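Local atomic coordinates of NDP-N-acetyl-D-galactosaminuronic acid dehydrogenase (Methanosarcina mazei Go1, PDB entry 3G79), a protein that probably oxidises the nucleotide sugar UDP-N-acetyl-mannosamine to the corresponding uronate, using two molecules of NAD(+), as a member of the UDP-glucose/GDP-mannose dehydrogenase family. Residues W284-G288 against D448-V452; H335-L339 against Y465-G469; K350-S354 against C382-S388; S354-G360 against A415-L421; V389-D393 against S405-V411. All coordinates share one frame; numbering follows the deposited sequence.

Interaction 1 of 5, residues W284-G288 against D448-V452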
# COMPACT_ATOMS: atom_id res chain seq x y z
N TRP A 284 -5.95 5.98 6.83
CA TRP A 284 -7.04 6.17 7.78
C TRP A 284 -8.33 6.01 7.00
O TRP A 284 -8.44 6.47 5.86
CB TRP A 284 -6.97 7.57 8.38
CG TRP A 284 -5.70 7.81 9.14
CD1 TRP A 284 -4.51 8.32 8.65
CD2 TRP A 284 -5.48 7.56 10.53
NE1 TRP A 284 -3.57 8.42 9.66
CE2 TRP A 284 -4.13 7.96 10.82
CE3 TRP A 284 -6.28 7.08 11.56
CZ2 TRP A 284 -3.58 7.87 12.11
CZ3 TRP A 284 -5.74 6.99 12.83
CH2 TRP A 284 -4.40 7.39 13.10
N PRO A 285 -9.29 5.29 7.58
CA PRO A 285 -10.59 5.02 6.92
C PRO A 285 -11.52 6.23 7.16
O PRO A 285 -11.20 7.06 8.02
CB PRO A 285 -11.09 3.75 7.66
CG PRO A 285 -10.47 3.88 9.07
CD PRO A 285 -9.15 4.62 8.89
N GLY A 286 -12.64 6.33 6.42
CA GLY A 286 -13.46 7.56 6.45
C GLY A 286 -14.73 7.62 5.60
O GLY A 286 -15.08 6.69 4.90
N ALA A 287 -15.41 8.76 5.64
CA ALA A 287 -16.71 8.93 4.99
C ALA A 287 -16.61 8.96 3.48
O ALA A 287 -17.63 8.94 2.82
CB ALA A 287 -17.38 10.22 5.48
N GLY A 288 -15.41 8.98 2.92
CA GLY A 288 -15.29 8.88 1.48
C GLY A 288 -14.11 9.62 0.92
O GLY A 288 -13.38 10.23 1.67
N ASP A 448 -19.88 9.29 13.39
CA ASP A 448 -18.52 9.83 13.12
C ASP A 448 -17.82 9.21 11.92
O ASP A 448 -17.51 8.02 11.93
CB ASP A 448 -17.59 9.62 14.34
CG ASP A 448 -16.27 10.42 14.24
OD1 ASP A 448 -16.19 11.35 13.42
OD2 ASP A 448 -15.32 10.14 15.01
N GLY A 449 -17.55 10.02 10.91
CA GLY A 449 -16.91 9.54 9.69
C GLY A 449 -15.41 9.79 9.67
O GLY A 449 -14.68 9.26 8.81
N ARG A 450 -14.96 10.56 10.65
CA ARG A 450 -13.60 11.05 10.67
C ARG A 450 -12.81 10.82 11.97
O ARG A 450 -11.78 11.43 12.16
CB ARG A 450 -13.58 12.53 10.23
CG ARG A 450 -14.18 12.74 8.84
CD ARG A 450 -13.39 11.99 7.74
NE ARG A 450 -13.97 12.22 6.41
CZ ARG A 450 -13.43 11.82 5.25
NH1 ARG A 450 -12.26 11.16 5.22
NH2 ARG A 450 -14.05 12.10 4.09
N ASN A 451 -13.24 9.93 12.84
CA ASN A 451 -12.45 9.61 14.04
C ASN A 451 -12.09 10.85 14.87
O ASN A 451 -10.99 10.94 15.37
CB ASN A 451 -11.15 8.86 13.68
CG ASN A 451 -10.47 8.22 14.91
OD1 ASN A 451 -11.13 7.69 15.79
ND2 ASN A 451 -9.15 8.28 14.96
N VAL A 452 -13.01 11.81 15.03
CA VAL A 452 -12.78 12.94 15.93
C VAL A 452 -13.57 12.90 17.24
O VAL A 452 -13.25 13.63 18.17
CB VAL A 452 -13.04 14.29 15.23
CG1 VAL A 452 -12.37 14.32 13.87
CG2 VAL A 452 -14.52 14.56 15.12
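Ala287 and Gly449 bring two loops together with their CA atoms 4.7 Å apart, and Gly286 slips in so close that its CA lies 3.2 Å from Gly449 O in a CA-H...O contact. Gly286 and Gly449, without side chains, let the two backbones run close.

Arg450 carries most of the side-chain contact. Its chain starts beside its own backbone N (chi1 -58°), folds again at chi2 and then runs straight, which lays the guanidinium over the peptide of the 284-288 loop. Ala287 N sits beneath the centre of one guanidinium face, and Ala287 CB lies 4.1 Å from Arg450 NE. At the end of the group, Arg450 NH2 donates to Gly288 O over 3.1 Å, with the oxygen tilted 21° from the guanidinium plane. Arg450 NE turns instead to the carbonyl oxygen of Leu421, so the flat group is held from two directions. Farther out, Asn451 ND2 comes obliquely to the Trp284 ring, 4.2 Å from Trp284 CZ3. The turn that presents Arg450 is an Asx turn: Arg450 N gives its hydrogen to Asp448 OD1, which it meets from above the carboxylate plane.

The contact joins the central domain to the UDP-binding domain. Trp284 and Pro285 rest on helix 263-271, with Pro285 also against helix 228-258, while the 448-452 loop leaves the end of strand 445-448, and Gly449 still makes a backbone bond to Val420 of strand 417-420.

Interaction 2 of 5, residues H335-L339 against Y465-G469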
# COMPACT_ATOMS: atom_id res chain seq x y z
N HIS A 335 -22.40 3.93 3.23
CA HIS A 335 -22.16 3.27 4.50
C HIS A 335 -22.47 4.21 5.67
O HIS A 335 -23.02 3.77 6.71
CB HIS A 335 -20.74 2.70 4.60
CG HIS A 335 -20.46 2.06 5.92
ND1 HIS A 335 -21.09 0.90 6.34
CD2 HIS A 335 -19.69 2.46 6.96
CE1 HIS A 335 -20.67 0.59 7.55
NE2 HIS A 335 -19.83 1.52 7.95
N MET A 336 -22.15 5.50 5.48
CA MET A 336 -22.38 6.52 6.52
C MET A 336 -23.85 6.62 6.76
O MET A 336 -24.30 6.52 7.91
CB MET A 336 -21.78 7.88 6.13
CG MET A 336 -20.27 8.04 6.46
SD MET A 336 -19.91 8.37 8.23
CE MET A 336 -19.34 6.76 8.57
N TYR A 337 -24.61 6.78 5.66
CA TYR A 337 -26.06 6.73 5.67
C TYR A 337 -26.66 5.49 6.36
O TYR A 337 -27.52 5.64 7.20
CB TYR A 337 -26.60 6.84 4.25
CG TYR A 337 -28.09 6.78 4.19
CD1 TYR A 337 -28.86 7.89 4.52
CD2 TYR A 337 -28.75 5.59 3.84
CE1 TYR A 337 -30.24 7.84 4.48
CE2 TYR A 337 -30.14 5.53 3.80
CZ TYR A 337 -30.86 6.67 4.13
OH TYR A 337 -32.21 6.62 4.10
N ASN A 338 -26.23 4.27 6.02
CA ASN A 338 -26.73 3.06 6.73
C ASN A 338 -26.46 3.10 8.23
O ASN A 338 -27.22 2.56 9.00
CB ASN A 338 -26.14 1.74 6.18
CG ASN A 338 -26.43 1.51 4.69
OD1 ASN A 338 -27.53 1.83 4.17
ND2 ASN A 338 -25.47 0.97 4.01
N LEU A 339 -25.35 3.70 8.64
CA LEU A 339 -25.00 3.77 10.04
C LEU A 339 -25.93 4.75 10.74
O LEU A 339 -26.41 4.49 11.86
CB LEU A 339 -23.54 4.23 10.19
CG LEU A 339 -22.32 3.34 9.92
CD1 LEU A 339 -20.97 4.10 10.10
CD2 LEU A 339 -22.33 2.06 10.76
N TYR A 465 -24.21 6.10 19.41
CA TYR A 465 -22.96 6.36 18.67
C TYR A 465 -22.65 5.37 17.59
O TYR A 465 -22.87 4.21 17.75
CB TYR A 465 -21.77 6.39 19.63
CG TYR A 465 -20.41 6.34 18.96
CD1 TYR A 465 -19.71 7.53 18.68
CD2 TYR A 465 -19.83 5.12 18.61
CE1 TYR A 465 -18.46 7.50 18.06
CE2 TYR A 465 -18.58 5.08 17.97
CZ TYR A 465 -17.89 6.26 17.71
OH TYR A 465 -16.64 6.24 17.07
N LYS A 466 -22.08 5.85 16.49
CA LYS A 466 -21.53 5.03 15.42
C LYS A 466 -20.33 5.78 14.86
O LYS A 466 -20.33 7.04 14.77
CB LYS A 466 -22.53 4.88 14.29
CG LYS A 466 -23.79 4.18 14.67
CD LYS A 466 -23.68 2.69 14.61
CE LYS A 466 -25.06 2.06 14.86
NZ LYS A 466 -25.09 0.56 14.97
N GLY A 467 -19.29 5.02 14.52
CA GLY A 467 -18.12 5.59 13.86
C GLY A 467 -17.66 4.59 12.84
O GLY A 467 -17.85 3.38 13.03
N ILE A 468 -17.04 5.06 11.77
CA ILE A 468 -16.43 4.12 10.82
C ILE A 468 -15.48 3.11 11.51
O ILE A 468 -14.66 3.46 12.38
CB ILE A 468 -15.79 4.82 9.60
CG1 ILE A 468 -16.90 5.17 8.60
CG2 ILE A 468 -14.77 3.93 8.88
CD1 ILE A 468 -16.40 5.76 7.30
N GLY A 469 -15.70 1.84 11.16
CA GLY A 469 -14.98 0.71 11.73
C GLY A 469 -14.88 0.63 13.24
O GLY A 469 -13.95 -0.00 13.75
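With chi1 at -75°, Leu339 sets CG beside its own backbone N, and its extended second torsion sends the two methyls out from the helix toward strand 464-467. Lys466 answers with a chain bent at chi2, so that its methylene CD meets Leu339 CD2 at 4.1 Å while CG lies 3.9 Å from Leu339 O. The two side chains thus slant across one another through their aliphatic parts; the ammonium end of Lys466 travels on to the carbonyl oxygen of His474, a residue of the C-terminal histidine tag. Leu339 CD1 reaches the backbone beyond, 4.3 Å from Gly467 C.

This is helix-on-sheet packing: the long helix 321-345 lies against the last strand of the six-stranded parallel sheet of the UDP-binding domain, and no hydrogen bond crosses between the two segments. Met336, bent at both chi2 and chi3, brings its thioether end across Ile468 at about a right angle, although the spacing modelled there is doubtful.

Ile468 CG1 also comes to the edge of the His335 imidazole, 4.2 Å from His335 CD2, while Leu339 CG lies over one face of that ring toward its rim. The ring nitrogens are both taken: NE2 bonds Glu257 of helix 228-258, and ND1 bonds Asp313 of the second subunit.

Interaction 3 of 5, residues K350-S354 against C382-S388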
# COMPACT_ATOMS: atom_id res chain seq x y z
N LYS A 350 -36.91 6.88 12.35
CA LYS A 350 -36.62 6.64 10.93
C LYS A 350 -36.12 7.91 10.24
O LYS A 350 -36.50 9.02 10.61
CB LYS A 350 -37.89 6.19 10.19
CG LYS A 350 -38.77 5.12 10.90
CD LYS A 350 -38.24 3.69 10.71
CE LYS A 350 -39.06 2.65 11.50
NZ LYS A 350 -38.66 1.27 11.08
N MET A 351 -35.31 7.77 9.21
CA MET A 351 -34.77 8.95 8.53
C MET A 351 -35.83 10.00 8.22
O MET A 351 -35.60 11.21 8.45
CB MET A 351 -33.98 8.57 7.27
CG MET A 351 -33.12 9.70 6.67
SD MET A 351 -31.90 10.44 7.79
CE MET A 351 -30.74 9.09 7.94
N ASP A 352 -36.98 9.56 7.72
CA ASP A 352 -38.05 10.47 7.32
C ASP A 352 -38.59 11.33 8.49
O ASP A 352 -38.94 10.81 9.56
CB ASP A 352 -39.19 9.68 6.64
CG ASP A 352 -40.28 10.58 6.03
OD1 ASP A 352 -40.11 11.83 5.92
OD2 ASP A 352 -41.33 10.02 5.67
N GLY A 353 -38.66 12.64 8.26
CA GLY A 353 -39.13 13.59 9.25
C GLY A 353 -38.11 13.96 10.30
O GLY A 353 -38.36 14.83 11.13
N SER A 354 -36.98 13.26 10.30
CA SER A 354 -35.90 13.52 11.25
C SER A 354 -35.00 14.63 10.73
O SER A 354 -34.79 14.75 9.52
CB SER A 354 -35.06 12.26 11.48
OG SER A 354 -35.86 11.10 11.53
N CYS A 382 -30.01 11.43 2.46
CA CYS A 382 -30.91 11.82 3.52
C CYS A 382 -32.16 12.55 3.00
O CYS A 382 -33.26 12.29 3.47
CB CYS A 382 -30.21 12.71 4.50
SG CYS A 382 -28.80 11.91 5.15
N LEU A 383 -31.95 13.45 2.04
CA LEU A 383 -33.01 14.31 1.53
C LEU A 383 -34.09 13.50 0.82
O LEU A 383 -35.27 13.88 0.82
CB LEU A 383 -32.40 15.39 0.63
CG LEU A 383 -31.78 16.59 1.38
CD1 LEU A 383 -30.92 17.40 0.46
CD2 LEU A 383 -32.84 17.51 2.02
N LYS A 384 -33.71 12.36 0.26
CA LYS A 384 -34.63 11.56 -0.52
C LYS A 384 -35.47 10.72 0.41
O LYS A 384 -36.65 10.47 0.15
CB LYS A 384 -33.85 10.63 -1.44
CG LYS A 384 -34.33 10.61 -2.90
CD LYS A 384 -33.55 9.54 -3.64
CE LYS A 384 -34.11 8.17 -3.31
NZ LYS A 384 -32.99 7.25 -2.97
N ALA A 385 -34.84 10.26 1.48
CA ALA A 385 -35.50 9.44 2.48
C ALA A 385 -36.56 10.22 3.27
O ALA A 385 -37.39 9.62 3.94
CB ALA A 385 -34.46 8.77 3.41
N GLY A 386 -36.51 11.55 3.18
CA GLY A 386 -37.57 12.41 3.70
C GLY A 386 -37.14 13.22 4.92
O GLY A 386 -37.97 13.85 5.59
N ALA A 387 -35.83 13.19 5.19
CA ALA A 387 -35.24 13.92 6.32
C ALA A 387 -34.93 15.33 5.91
O ALA A 387 -34.67 15.58 4.74
CB ALA A 387 -33.96 13.24 6.76
N SER A 388 -34.97 16.26 6.86
CA SER A 388 -34.48 17.61 6.55
C SER A 388 -33.01 17.75 6.98
O SER A 388 -32.58 17.13 7.95
CB SER A 388 -35.37 18.71 7.15
OG SER A 388 -34.68 19.54 8.06
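Met351 packs its side chain against Ala385, Ala387 and Cys382. With CG anti to the backbone N, chi1 (-167°) puts Met351 CG 3.6 Å from Ala385 CB, and the bend at chi2 brings SD equally close to Ala387 CB. Cys382 SG is looser, 4.3 Å from Met351 SD. The motif is a type II beta turn, Met351 to Ser354, set against the C-terminal end of helix 375-385, where Gly386 leaves helical geometry with positive phi and the chain heads for strand 388-392. Gly353, also at positive phi, occupies the turn position that suits glycine. Tyr337, Thr340 and Val341 of helix 321-345 pack against Met351 as well, so the side chain is buried between two helices.

Moving outward, the backbone of the turn grips the helix end. Asp352 and Gly386 are nearest there, their CA atoms 4.1 Å apart. Asp352 CB lies 3.2 Å from Ala385 O.

Two backbone bonds close the polar edge. Ser388 N donates to Ser354 O over 3.1 Å, beginning the link between the incoming strands 388-392 and 355-359. Gly353 N donates to Gly386 O at 3.0 Å in a nearly straight bond of 173°, yet its N-H comes down from above the carbonyl plane, 60° out of it.

Interaction 4 of 5, residues S354-G360 against A415-L421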
# COMPACT_ATOMS: atom_id res chain seq x y z
N SER A 354 -36.98 13.26 10.30
CA SER A 354 -35.90 13.52 11.25
C SER A 354 -35.00 14.63 10.73
O SER A 354 -34.79 14.75 9.52
CB SER A 354 -35.06 12.26 11.48
OG SER A 354 -35.86 11.10 11.53
N LYS A 355 -34.42 15.41 11.63
CA LYS A 355 -33.43 16.40 11.22
C LYS A 355 -31.98 15.88 11.41
O LYS A 355 -31.65 15.41 12.51
CB LYS A 355 -33.64 17.74 11.94
CG LYS A 355 -32.42 18.66 11.86
CD LYS A 355 -32.74 20.05 12.39
CE LYS A 355 -31.53 20.95 12.31
NZ LYS A 355 -31.86 22.32 12.79
N VAL A 356 -31.17 16.00 10.34
CA VAL A 356 -29.73 15.66 10.33
C VAL A 356 -28.82 16.90 10.27
O VAL A 356 -28.97 17.76 9.41
CB VAL A 356 -29.38 14.75 9.11
CG1 VAL A 356 -27.89 14.36 9.10
CG2 VAL A 356 -30.23 13.48 9.09
N ALA A 357 -27.89 17.01 11.21
CA ALA A 357 -26.85 18.06 11.17
C ALA A 357 -25.58 17.45 10.64
O ALA A 357 -24.95 16.57 11.28
CB ALA A 357 -26.61 18.68 12.57
N MET A 358 -25.26 17.87 9.42
CA MET A 358 -24.00 17.59 8.76
C MET A 358 -22.91 18.51 9.28
O MET A 358 -22.89 19.72 8.99
CB MET A 358 -24.17 17.76 7.26
CG MET A 358 -25.16 16.73 6.68
SD MET A 358 -25.03 16.45 4.94
CE MET A 358 -26.59 15.81 4.62
N LEU A 359 -22.01 17.94 10.06
CA LEU A 359 -20.83 18.67 10.51
C LEU A 359 -19.72 18.41 9.54
O LEU A 359 -19.04 17.40 9.62
CB LEU A 359 -20.44 18.18 11.89
CG LEU A 359 -21.07 18.88 13.08
CD1 LEU A 359 -22.57 19.04 12.94
CD2 LEU A 359 -20.69 18.09 14.33
N GLY A 360 -19.53 19.30 8.58
CA GLY A 360 -18.44 19.10 7.65
C GLY A 360 -18.87 18.88 6.22
O GLY A 360 -19.52 17.86 5.90
N ALA A 415 -31.59 18.74 16.24
CA ALA A 415 -31.22 17.68 15.31
C ALA A 415 -31.33 16.27 15.89
O ALA A 415 -30.90 16.01 17.01
CB ALA A 415 -29.84 17.93 14.77
N ASP A 416 -31.91 15.35 15.12
CA ASP A 416 -32.02 13.94 15.53
C ASP A 416 -30.69 13.22 15.43
O ASP A 416 -30.35 12.47 16.32
CB ASP A 416 -33.10 13.22 14.71
CG ASP A 416 -34.48 13.81 14.95
OD1 ASP A 416 -35.13 13.41 15.94
OD2 ASP A 416 -34.92 14.68 14.17
N ALA A 417 -29.94 13.47 14.35
CA ALA A 417 -28.63 12.87 14.15
C ALA A 417 -27.56 13.92 13.97
O ALA A 417 -27.78 14.89 13.26
CB ALA A 417 -28.66 11.96 12.96
N ILE A 418 -26.41 13.74 14.63
CA ILE A 418 -25.25 14.56 14.39
C ILE A 418 -24.20 13.69 13.67
O ILE A 418 -23.75 12.66 14.20
CB ILE A 418 -24.68 15.18 15.69
CG1 ILE A 418 -25.67 16.14 16.32
CG2 ILE A 418 -23.37 15.94 15.43
CD1 ILE A 418 -25.57 16.15 17.80
N VAL A 419 -23.82 14.13 12.47
CA VAL A 419 -23.06 13.32 11.54
C VAL A 419 -21.77 14.04 11.08
O VAL A 419 -21.82 15.14 10.52
CB VAL A 419 -23.93 12.93 10.35
CG1 VAL A 419 -23.20 11.97 9.46
CG2 VAL A 419 -25.22 12.26 10.87
N VAL A 420 -20.62 13.44 11.35
CA VAL A 420 -19.35 14.15 11.20
C VAL A 420 -18.66 13.64 9.92
O VAL A 420 -18.42 12.44 9.80
CB VAL A 420 -18.46 13.94 12.48
CG1 VAL A 420 -17.14 14.63 12.32
CG2 VAL A 420 -19.16 14.48 13.75
N LEU A 421 -18.39 14.54 8.96
CA LEU A 421 -17.85 14.11 7.65
C LEU A 421 -16.50 14.71 7.26
O LEU A 421 -15.82 14.21 6.36
CB LEU A 421 -18.88 14.27 6.51
CG LEU A 421 -20.20 13.54 6.75
CD1 LEU A 421 -21.15 14.44 7.53
CD2 LEU A 421 -20.86 13.13 5.46
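Ala415 opens the contact by laying CB 4.0 Å from Lys355 CG and the same distance from Ala357 CB. Lys355 runs on fully extended, its ammonium group bonded to the carbonyl oxygen of Arg413. At Asp416, CG lies beside the backbone N (chi1 -63°), which brings OD2 round to accept from Lys355 N at 2.7 Å, on its anti side and close to the carboxylate plane. Lys355 O is gripped twice in return, by Asp416 N and Ala417 N.

From Ala417 the pairing is regular and parallel. Ala417 O accepts from Ala357 N; at Ile418, CG2 meets Leu359 CD2 at 3.6 Å. Val419 bonds backbone to backbone with both Ala357 and Leu359, and sends CG2 to Val356 CG1, 3.8 Å away on the opposite face from Ile418. Val420 CG2 adds a second contact to Leu359 CD2, 4.0 Å off, so that leucine bridges two residues of the neighbouring strand. Leu421 N closes the ladder on Leu359 O at 3.0 Å.

Both strands are central in a Rossmann-like parallel sheet (order 404-405, 388-392, 355-359, 417-420, 445-448, 464-467). Helix 375-385 packs on the Met358 and Val419 face, helix 408-412 on the Ala357 and Leu359 face.

Interaction 5 of 5, residues V389-D393 against S405-V411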
# COMPACT_ATOMS: atom_id res chain seq x y z
N VAL A 389 -32.26 18.56 6.23
CA VAL A 389 -30.84 18.64 6.41
C VAL A 389 -30.28 20.07 6.55
O VAL A 389 -30.60 20.97 5.76
CB VAL A 389 -30.12 17.91 5.27
CG1 VAL A 389 -28.65 18.00 5.47
CG2 VAL A 389 -30.56 16.44 5.18
N MET A 390 -29.43 20.25 7.57
CA MET A 390 -28.62 21.45 7.75
C MET A 390 -27.12 21.11 7.80
O MET A 390 -26.68 20.24 8.57
CB MET A 390 -29.07 22.22 9.00
CG MET A 390 -30.29 23.16 8.75
SD MET A 390 -30.92 24.13 10.14
CE MET A 390 -29.57 25.25 10.42
N VAL A 391 -26.36 21.80 6.94
CA VAL A 391 -24.95 21.61 6.65
C VAL A 391 -24.13 22.70 7.31
O VAL A 391 -24.42 23.92 7.15
CB VAL A 391 -24.68 21.78 5.13
CG1 VAL A 391 -23.22 21.72 4.87
CG2 VAL A 391 -25.41 20.71 4.29
N HIS A 392 -23.10 22.27 8.02
CA HIS A 392 -22.18 23.19 8.66
C HIS A 392 -20.77 22.98 8.16
O HIS A 392 -20.36 21.85 7.85
CB HIS A 392 -22.19 22.98 10.17
CG HIS A 392 -21.21 23.84 10.92
ND1 HIS A 392 -19.89 23.48 11.11
CD2 HIS A 392 -21.37 25.03 11.56
CE1 HIS A 392 -19.28 24.42 11.83
NE2 HIS A 392 -20.15 25.37 12.11
N ASP A 393 -20.03 24.09 8.12
CA ASP A 393 -18.63 24.07 7.76
C ASP A 393 -18.01 25.45 8.01
O ASP A 393 -18.53 26.47 7.51
CB ASP A 393 -18.44 23.65 6.31
CG ASP A 393 -17.01 23.29 6.00
OD1 ASP A 393 -16.69 22.07 5.99
OD2 ASP A 393 -16.22 24.24 5.80
N SER A 405 -23.59 26.60 6.44
CA SER A 405 -23.61 27.60 7.51
C SER A 405 -22.34 27.65 8.37
O SER A 405 -21.66 26.63 8.59
CB SER A 405 -24.89 27.45 8.35
OG SER A 405 -24.92 28.35 9.44
N ASP A 406 -22.03 28.85 8.83
CA ASP A 406 -20.96 29.15 9.78
C ASP A 406 -21.26 28.61 11.19
O ASP A 406 -20.39 28.00 11.81
CB ASP A 406 -20.73 30.68 9.85
CG ASP A 406 -21.97 31.49 9.40
OD1 ASP A 406 -22.33 31.41 8.20
OD2 ASP A 406 -22.62 32.17 10.24
N ASN A 407 -22.48 28.81 11.70
CA ASN A 407 -22.72 28.56 13.14
C ASN A 407 -23.32 27.19 13.52
O ASN A 407 -24.41 26.79 13.08
CB ASN A 407 -23.32 29.79 13.88
CG ASN A 407 -24.81 29.67 14.17
OD1 ASN A 407 -25.21 29.21 15.24
ND2 ASN A 407 -25.65 30.12 13.24
N LEU A 408 -22.52 26.49 14.31
CA LEU A 408 -22.75 25.12 14.70
C LEU A 408 -24.10 25.00 15.38
O LEU A 408 -24.88 24.10 15.06
CB LEU A 408 -21.63 24.67 15.65
CG LEU A 408 -21.00 23.29 15.48
CD1 LEU A 408 -20.52 22.75 16.81
CD2 LEU A 408 -21.94 22.33 14.82
N GLU A 409 -24.35 25.93 16.31
CA GLU A 409 -25.55 25.95 17.16
C GLU A 409 -26.82 25.85 16.32
O GLU A 409 -27.72 25.06 16.62
CB GLU A 409 -25.55 27.24 18.01
CG GLU A 409 -26.48 27.25 19.25
CD GLU A 409 -27.96 27.51 18.93
OE1 GLU A 409 -28.27 28.22 17.95
OE2 GLU A 409 -28.83 27.00 19.68
N GLU A 410 -26.90 26.65 15.26
CA GLU A 410 -28.16 26.68 14.54
C GLU A 410 -28.32 25.36 13.78
O GLU A 410 -29.39 24.78 13.73
CB GLU A 410 -28.37 27.99 13.73
CG GLU A 410 -27.85 28.09 12.31
CD GLU A 410 -28.45 29.29 11.54
OE1 GLU A 410 -28.53 29.22 10.29
OE2 GLU A 410 -28.85 30.31 12.18
N VAL A 411 -27.21 24.87 13.24
CA VAL A 411 -27.18 23.60 12.54
C VAL A 411 -27.52 22.42 13.47
O VAL A 411 -28.28 21.54 13.10
CB VAL A 411 -25.85 23.38 11.87
CG1 VAL A 411 -25.74 21.94 11.40
CG2 VAL A 411 -25.72 24.34 10.70
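At the edge of the parallel sheet in the UDP-binding domain, strand 388-392 takes on the short end strand 404-405, and the chain then turns straight into helix 408-412. His392 pairs with Ser405 in a parallel bridge: Ser405 N donates to Val391 O at 2.9 Å, and Asp393 N donates to Ser405 O at 3.1 Å.

The His392 ring is the main side-chain element. CG is anti to the backbone N (chi1 177°), which carries the imidazole across to the turn at 406-408. Leu408 CG sits over one face of the ring, 4.2 Å from its centroid, a CH-pi contact in which the two side chains meet at about a right angle. NE2 makes a short but weak bond to Asp406 O, only 119° at the hydrogen, while ND1 bonds the hydroxyl of Tyr427. Val411 lies at the ring's edge, and its CG2 approaches His392 CB to 3.8 Å.

Met390 lies further back along the strand. Its chain bends at chi3, placing CE 3.3 Å from Glu410 O and near Val411 CG2. Asn407 starts the helix as its N-cap: OD1 accepts from Glu410 N at 3.1 Å, met from above the amide plane.

Polar and apolar holds therefore act on the same imidazole: the ND1 bond to Tyr427 and the weak NE2 bond to Asp406 O together probably restrict its rotation, while Leu408 packs over one face.

How the interactions relate
Following the chain from the N terminus, interaction 1 starts first, at 284-288, and closes at 448-452, tying the central domain to the UDP-binding domain. Interaction 2 begins within that long loop, at 335-339, but closes after it, at 465-469, so the two cross; they touch through backbone bonds of Asp448 with Lys466 and Ile468. Interactions 3, 4 and 5 all fall within both loops. Interactions 3 and 4 cross and share Ser354, linking the end of helix 375-385 to the sheet centre. Interaction 5 follows interaction 3 in series and lies inside interaction 4, extending the sheet to its 404-405 edge, while interaction 2 covers the 464-467 edge.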